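Local coordinates for putative Xylose isomerase (Rhodospirillum rubrum, PDB 3QXB), which probably acts as an isomerase of the xylose isomerase-like TIM-barrel family and binds manganese or iron ions, at residues V43-D57 against A82-S95. Residues are numbered along the deposited sequence; the frame is centred on the assembly and turned at random.
Sequences VRDDLGLEYVQYTYD and AGLTIESTFGGLAS
With CG trans to its backbone N (chi1 -171°) and the chain extended beyond it, Gln53 reaches over to Ser88, where NE2 gives a nearly straight hydrogen bond to OG (2.8 Å), the hydroxyl lying in the amide plane. The Gln53 amide also crosses the Phe90 ring at a slant, the two planes 25° apart and Gln53 NE2 3.4 Å from Phe90 CD1. Asp57, its CG turned back beside its own N (chi1 -79°), puts its carboxylate at the start of helix 93-96: OD2 accepts from Leu93 N at 2.7 Å and OD1 from Ala94 N at 3.0 Å, both on syn sides. A water joins OD1 to Gly92 N and Ser95 N. The Tyr56 ring lies flat on the Phe90-Gly91 peptide, with Gly91 CA 3.7 Å from its centroid in a CH-pi contact. Further back, parallel strands 51-55 and 85-90, neighbours in the TIM barrel, are tied by backbone bonds such as Thr85 N to Glu50 O (2.9 Å). Gln53 OE1 bonds to NE2 of the metal ligand His244, while Phe90 touches another ligand, Glu178. Chemically, Ser88 is a third-shell partner that probably helps to orient the Gln53 amide toward His244, and the Asp57 carboxylate, facing a helix N-terminus, is probably stabilised as the anion.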
loop_
_atom_site.group_PDB
_atom_site.type_symbol
_atom_site.label_atom_id
_atom_site.label_comp_id
_atom_site.label_asym_id
_atom_site.label_seq_id
_atom_site.Cartn_x
_atom_site.Cartn_y
_atom_site.Cartn_z
ATOM N N VAL A 43 -18.604 -11.969 6.186
ATOM C CA VAL A 43 -18.141 -13.033 5.316
ATOM C C VAL A 43 -19.142 -14.201 5.359
ATOM O O VAL A 43 -19.454 -14.816 4.325
ATOM C CB VAL A 43 -16.742 -13.493 5.701
ATOM C CG1 VAL A 43 -16.383 -14.790 4.978
ATOM C CG2 VAL A 43 -15.716 -12.358 5.401
ATOM N N ARG A 44 -19.646 -14.505 6.547
ATOM C CA ARG A 44 -20.564 -15.646 6.698
ATOM C C ARG A 44 -21.947 -15.399 6.121
ATOM O O ARG A 44 -22.525 -16.292 5.507
ATOM C CB ARG A 44 -20.777 -16.004 8.172
ATOM C CG ARG A 44 -21.634 -17.273 8.366
ATOM C CD ARG A 44 -21.946 -17.520 9.840
ATOM N NE ARG A 44 -22.760 -16.430 10.343
ATOM C CZ ARG A 44 -22.791 -15.995 11.603
ATOM N NH1 ARG A 44 -22.044 -16.558 12.554
ATOM N NH2 ARG A 44 -23.585 -14.976 11.909
ATOM N N ASP A 45 -22.500 -14.232 6.411
ATOM C CA ASP A 45 -23.907 -13.970 6.140
ATOM C C ASP A 45 -24.089 -13.209 4.838
ATOM O O ASP A 45 -24.970 -13.531 4.042
ATOM C CB ASP A 45 -24.555 -13.195 7.302
ATOM C CG ASP A 45 -24.531 -13.976 8.629
ATOM O OD1 ASP A 45 -24.657 -15.233 8.617
ATOM O OD2 ASP A 45 -24.384 -13.313 9.682
ATOM N N ASP A 46 -23.266 -12.196 4.615
ATOM C CA ASP A 46 -23.379 -11.408 3.403
ATOM C C ASP A 46 -22.711 -12.031 2.180
ATOM O O ASP A 46 -23.315 -12.022 1.111
ATOM C CB ASP A 46 -22.857 -10.000 3.641
ATOM C CG ASP A 46 -23.658 -9.263 4.678
ATOM O OD1 ASP A 46 -24.837 -9.593 4.844
ATOM O OD2 ASP A 46 -23.118 -8.343 5.322
ATOM N N LEU A 47 -21.486 -12.562 2.325
ATOM C CA LEU A 47 -20.829 -13.247 1.214
ATOM C C LEU A 47 -21.149 -14.740 1.163
ATOM O O LEU A 47 -20.963 -15.340 0.119
ATOM C CB LEU A 47 -19.320 -13.095 1.265
ATOM C CG LEU A 47 -18.813 -11.662 1.426
ATOM C CD1 LEU A 47 -17.296 -11.705 1.393
ATOM C CD2 LEU A 47 -19.401 -10.778 0.369
ATOM N N GLY A 48 -21.620 -15.326 2.265
ATOM C CA GLY A 48 -21.989 -16.766 2.272
ATOM C C GLY A 48 -20.781 -17.663 2.001
ATOM O O GLY A 48 -20.883 -18.629 1.302
ATOM N N LEU A 49 -19.618 -17.324 2.566
ATOM C CA LEU A 49 -18.378 -18.100 2.334
ATOM C C LEU A 49 -17.819 -18.659 3.644
ATOM O O LEU A 49 -18.204 -18.262 4.743
ATOM C CB LEU A 49 -17.322 -17.210 1.654
ATOM C CG LEU A 49 -17.668 -16.805 0.223
ATOM C CD1 LEU A 49 -16.692 -15.756 -0.289
ATOM C CD2 LEU A 49 -17.635 -18.038 -0.664
ATOM N N GLU A 50 -16.905 -19.591 3.507
ATOM C CA GLU A 50 -16.373 -20.323 4.658
ATOM C C GLU A 50 -14.848 -20.223 4.747
ATOM O O GLU A 50 -14.271 -20.028 5.835
ATOM C CB GLU A 50 -16.844 -21.770 4.484
ATOM C CG GLU A 50 -16.363 -22.686 5.519
ATOM C CD GLU A 50 -16.860 -24.106 5.306
ATOM O OE1 GLU A 50 -17.708 -24.339 4.390
ATOM O OE2 GLU A 50 -16.372 -24.949 6.076
ATOM N N TYR A 51 -14.196 -20.228 3.596
ATOM C CA TYR A 51 -12.736 -20.154 3.520
ATOM C C TYR A 51 -12.193 -18.727 3.349
ATOM O O TYR A 51 -12.575 -17.977 2.442
ATOM C CB TYR A 51 -12.232 -21.100 2.459
ATOM C CG TYR A 51 -12.788 -22.499 2.692
ATOM C CD1 TYR A 51 -12.312 -23.298 3.717
ATOM C CD2 TYR A 51 -13.827 -22.997 1.916
ATOM C CE1 TYR A 51 -12.841 -24.598 3.949
ATOM C CE2 TYR A 51 -14.355 -24.277 2.142
ATOM C CZ TYR A 51 -13.851 -25.067 3.160
ATOM O OH TYR A 51 -14.372 -26.331 3.365
ATOM N N VAL A 52 -11.279 -18.379 4.242
ATOM C CA VAL A 52 -10.801 -17.036 4.359
ATOM C C VAL A 52 -9.268 -16.976 4.325
ATOM O O VAL A 52 -8.601 -17.833 4.894
ATOM C CB VAL A 52 -11.278 -16.469 5.684
ATOM C CG1 VAL A 52 -10.686 -15.094 5.917
ATOM C CG2 VAL A 52 -12.839 -16.469 5.781
ATOM N N GLN A 53 -8.725 -15.968 3.652
ATOM C CA GLN A 53 -7.306 -15.633 3.750
ATOM C C GLN A 53 -7.217 -14.271 4.386
ATOM O O GLN A 53 -7.749 -13.271 3.850
ATOM C CB GLN A 53 -6.611 -15.649 2.391
ATOM C CG GLN A 53 -5.158 -15.531 2.452
ATOM C CD GLN A 53 -4.496 -15.778 1.128
ATOM O OE1 GLN A 53 -4.665 -15.007 0.171
ATOM N NE2 GLN A 53 -3.707 -16.874 1.060
ATOM N N TYR A 54 -6.578 -14.236 5.550
ATOM C CA TYR A 54 -6.463 -13.020 6.327
ATOM C C TYR A 54 -5.311 -12.227 5.746
ATOM O O TYR A 54 -4.320 -12.817 5.358
ATOM C CB TYR A 54 -6.196 -13.405 7.766
ATOM C CG TYR A 54 -6.018 -12.265 8.760
ATOM C CD1 TYR A 54 -7.115 -11.685 9.408
ATOM C CD2 TYR A 54 -4.762 -11.821 9.099
ATOM C CE1 TYR A 54 -6.947 -10.649 10.344
ATOM C CE2 TYR A 54 -4.598 -10.834 10.050
ATOM C CZ TYR A 54 -5.688 -10.242 10.660
ATOM O OH TYR A 54 -5.453 -9.208 11.599
ATOM N N THR A 55 -5.444 -10.904 5.644
ATOM C CA THR A 55 -4.392 -10.069 5.037
ATOM C C THR A 55 -3.540 -9.341 6.117
ATOM O O THR A 55 -4.074 -8.848 7.117
ATOM C CB THR A 55 -4.992 -9.020 4.050
ATOM O OG1 THR A 55 -3.952 -8.199 3.491
ATOM C CG2 THR A 55 -6.037 -8.096 4.731
ATOM N N TYR A 56 -2.232 -9.267 5.908
ATOM C CA TYR A 56 -1.356 -8.447 6.781
ATOM C C TYR A 56 -1.831 -6.970 6.839
ATOM O O TYR A 56 -1.499 -6.262 7.766
ATOM C CB TYR A 56 0.055 -8.420 6.272
ATOM C CG TYR A 56 0.837 -9.747 6.179
ATOM C CD1 TYR A 56 0.269 -10.983 6.485
ATOM C CD2 TYR A 56 2.124 -9.737 5.708
ATOM C CE1 TYR A 56 1.012 -12.148 6.347
ATOM C CE2 TYR A 56 2.858 -10.909 5.539
ATOM C CZ TYR A 56 2.321 -12.095 5.851
ATOM O OH TYR A 56 3.106 -13.254 5.733
ATOM N N ASP A 57 -2.582 -6.523 5.830
ATOM C CA ASP A 57 -3.155 -5.178 5.762
ATOM C C ASP A 57 -4.201 -4.870 6.859
ATOM O O ASP A 57 -4.646 -3.744 6.962
ATOM C CB ASP A 57 -3.742 -4.892 4.357
ATOM C CG ASP A 57 -2.672 -4.534 3.307
ATOM O OD1 ASP A 57 -1.458 -4.385 3.622
ATOM O OD2 ASP A 57 -3.030 -4.405 2.114
ATOM N N ALA A 82 -17.716 -17.838 14.181
ATOM C CA ALA A 82 -18.691 -17.710 13.117
ATOM C C ALA A 82 -18.716 -18.948 12.218
ATOM O O ALA A 82 -19.482 -18.997 11.271
ATOM C CB ALA A 82 -18.413 -16.472 12.285
ATOM N N GLY A 83 -17.864 -19.926 12.492
ATOM C CA GLY A 83 -17.781 -21.160 11.690
ATOM C C GLY A 83 -16.951 -21.030 10.418
ATOM O O GLY A 83 -17.095 -21.843 9.489
ATOM N N LEU A 84 -16.085 -20.035 10.365
ATOM C CA LEU A 84 -15.226 -19.801 9.195
ATOM C C LEU A 84 -13.822 -20.347 9.459
ATOM O O LEU A 84 -13.365 -20.421 10.596
ATOM C CB LEU A 84 -15.177 -18.302 8.866
ATOM C CG LEU A 84 -16.565 -17.625 8.759
ATOM C CD1 LEU A 84 -16.402 -16.149 8.675
ATOM C CD2 LEU A 84 -17.444 -18.163 7.596
ATOM N N THR A 85 -13.127 -20.705 8.398
ATOM C CA THR A 85 -11.784 -21.235 8.493
ATOM C C THR A 85 -10.828 -20.285 7.835
ATOM O O THR A 85 -10.843 -20.144 6.621
ATOM C CB THR A 85 -11.677 -22.599 7.775
ATOM O OG1 THR A 85 -12.617 -23.504 8.363
ATOM C CG2 THR A 85 -10.266 -23.188 7.854
ATOM N N ILE A 86 -9.993 -19.643 8.651
ATOM C CA ILE A 86 -8.837 -18.892 8.160
ATOM C C ILE A 86 -7.686 -19.873 7.823
ATOM O O ILE A 86 -6.996 -20.407 8.721
ATOM C CB ILE A 86 -8.363 -17.833 9.126
ATOM C CG1 ILE A 86 -9.497 -16.859 9.469
ATOM C CG2 ILE A 86 -7.122 -17.060 8.509
ATOM C CD1 ILE A 86 -9.052 -15.688 10.325
ATOM N N GLU A 87 -7.595 -20.182 6.524
ATOM C CA GLU A 87 -6.597 -21.089 5.982
ATOM C C GLU A 87 -5.167 -20.564 5.948
ATOM O O GLU A 87 -4.190 -21.344 6.039
ATOM C CB GLU A 87 -7.044 -21.530 4.567
ATOM C CG GLU A 87 -8.330 -22.323 4.636
ATOM C CD GLU A 87 -8.739 -22.951 3.300
ATOM O OE1 GLU A 87 -8.767 -22.238 2.282
ATOM O OE2 GLU A 87 -9.020 -24.160 3.305
ATOM N N SER A 88 -5.027 -19.250 5.844
ATOM C CA SER A 88 -3.714 -18.656 5.753
ATOM C C SER A 88 -3.839 -17.189 5.974
ATOM O O SER A 88 -4.920 -16.622 5.914
ATOM C CB SER A 88 -3.073 -18.877 4.386
ATOM O OG SER A 88 -3.960 -18.522 3.336
ATOM N N THR A 89 -2.704 -16.587 6.266
ATOM C CA THR A 89 -2.528 -15.162 6.308
ATOM C C THR A 89 -1.661 -14.898 5.111
ATOM O O THR A 89 -1.014 -15.813 4.576
ATOM C CB THR A 89 -1.796 -14.631 7.591
ATOM O OG1 THR A 89 -0.495 -15.216 7.705
ATOM C CG2 THR A 89 -2.625 -14.879 8.874
ATOM N N PHE A 90 -1.678 -13.658 4.640
ATOM C CA PHE A 90 -0.966 -13.312 3.417
ATOM C C PHE A 90 -0.646 -11.841 3.346
ATOM O O PHE A 90 -1.452 -11.027 3.750
ATOM C CB PHE A 90 -1.783 -13.694 2.191
ATOM C CG PHE A 90 -0.925 -14.200 1.036
ATOM C CD1 PHE A 90 -0.580 -15.529 0.971
ATOM C CD2 PHE A 90 -0.452 -13.337 0.046
ATOM C CE1 PHE A 90 0.248 -16.003 -0.019
ATOM C CE2 PHE A 90 0.362 -13.820 -0.952
ATOM C CZ PHE A 90 0.689 -15.135 -1.000
ATOM N N GLY A 91 0.503 -11.519 2.745
ATOM C CA GLY A 91 0.907 -10.133 2.443
ATOM C C GLY A 91 -0.104 -9.373 1.620
ATOM O O GLY A 91 -0.805 -9.943 0.746
ATOM N N GLY A 92 -0.177 -8.082 1.914
ATOM C CA GLY A 92 -1.017 -7.147 1.190
ATOM C C GLY A 92 -0.179 -5.976 0.697
ATOM O O GLY A 92 1.032 -6.130 0.416
ATOM N N LEU A 93 -0.818 -4.815 0.539
ATOM C CA LEU A 93 -0.149 -3.665 -0.095
ATOM C C LEU A 93 0.913 -3.043 0.762
ATOM O O LEU A 93 1.925 -2.624 0.230
ATOM C CB LEU A 93 -1.165 -2.606 -0.654
ATOM C CG LEU A 93 -2.170 -3.248 -1.677
ATOM C CD1 LEU A 93 -3.094 -2.234 -2.397
ATOM C CD2 LEU A 93 -1.524 -4.204 -2.767
ATOM N N ALA A 94 0.702 -2.953 2.085
ATOM C CA ALA A 94 1.711 -2.377 3.004
ATOM C C ALA A 94 3.046 -3.145 2.864
ATOM O O ALA A 94 4.125 -2.537 2.733
ATOM C CB ALA A 94 1.212 -2.423 4.433
ATOM N N SER A 95 2.912 -4.472 2.833
ATOM C CA SER A 95 4.028 -5.379 2.675
ATOM C C SER A 95 4.684 -5.255 1.315
ATOM O O SER A 95 5.896 -5.205 1.224
ATOM C CB SER A 95 3.597 -6.856 2.884
ATOM O OG SER A 95 4.703 -7.747 2.659
HETATM O O HOH W 1 -3.487 -10.037 1.305
HETATM O O HOH W 2 0.589 -6.039 3.901
#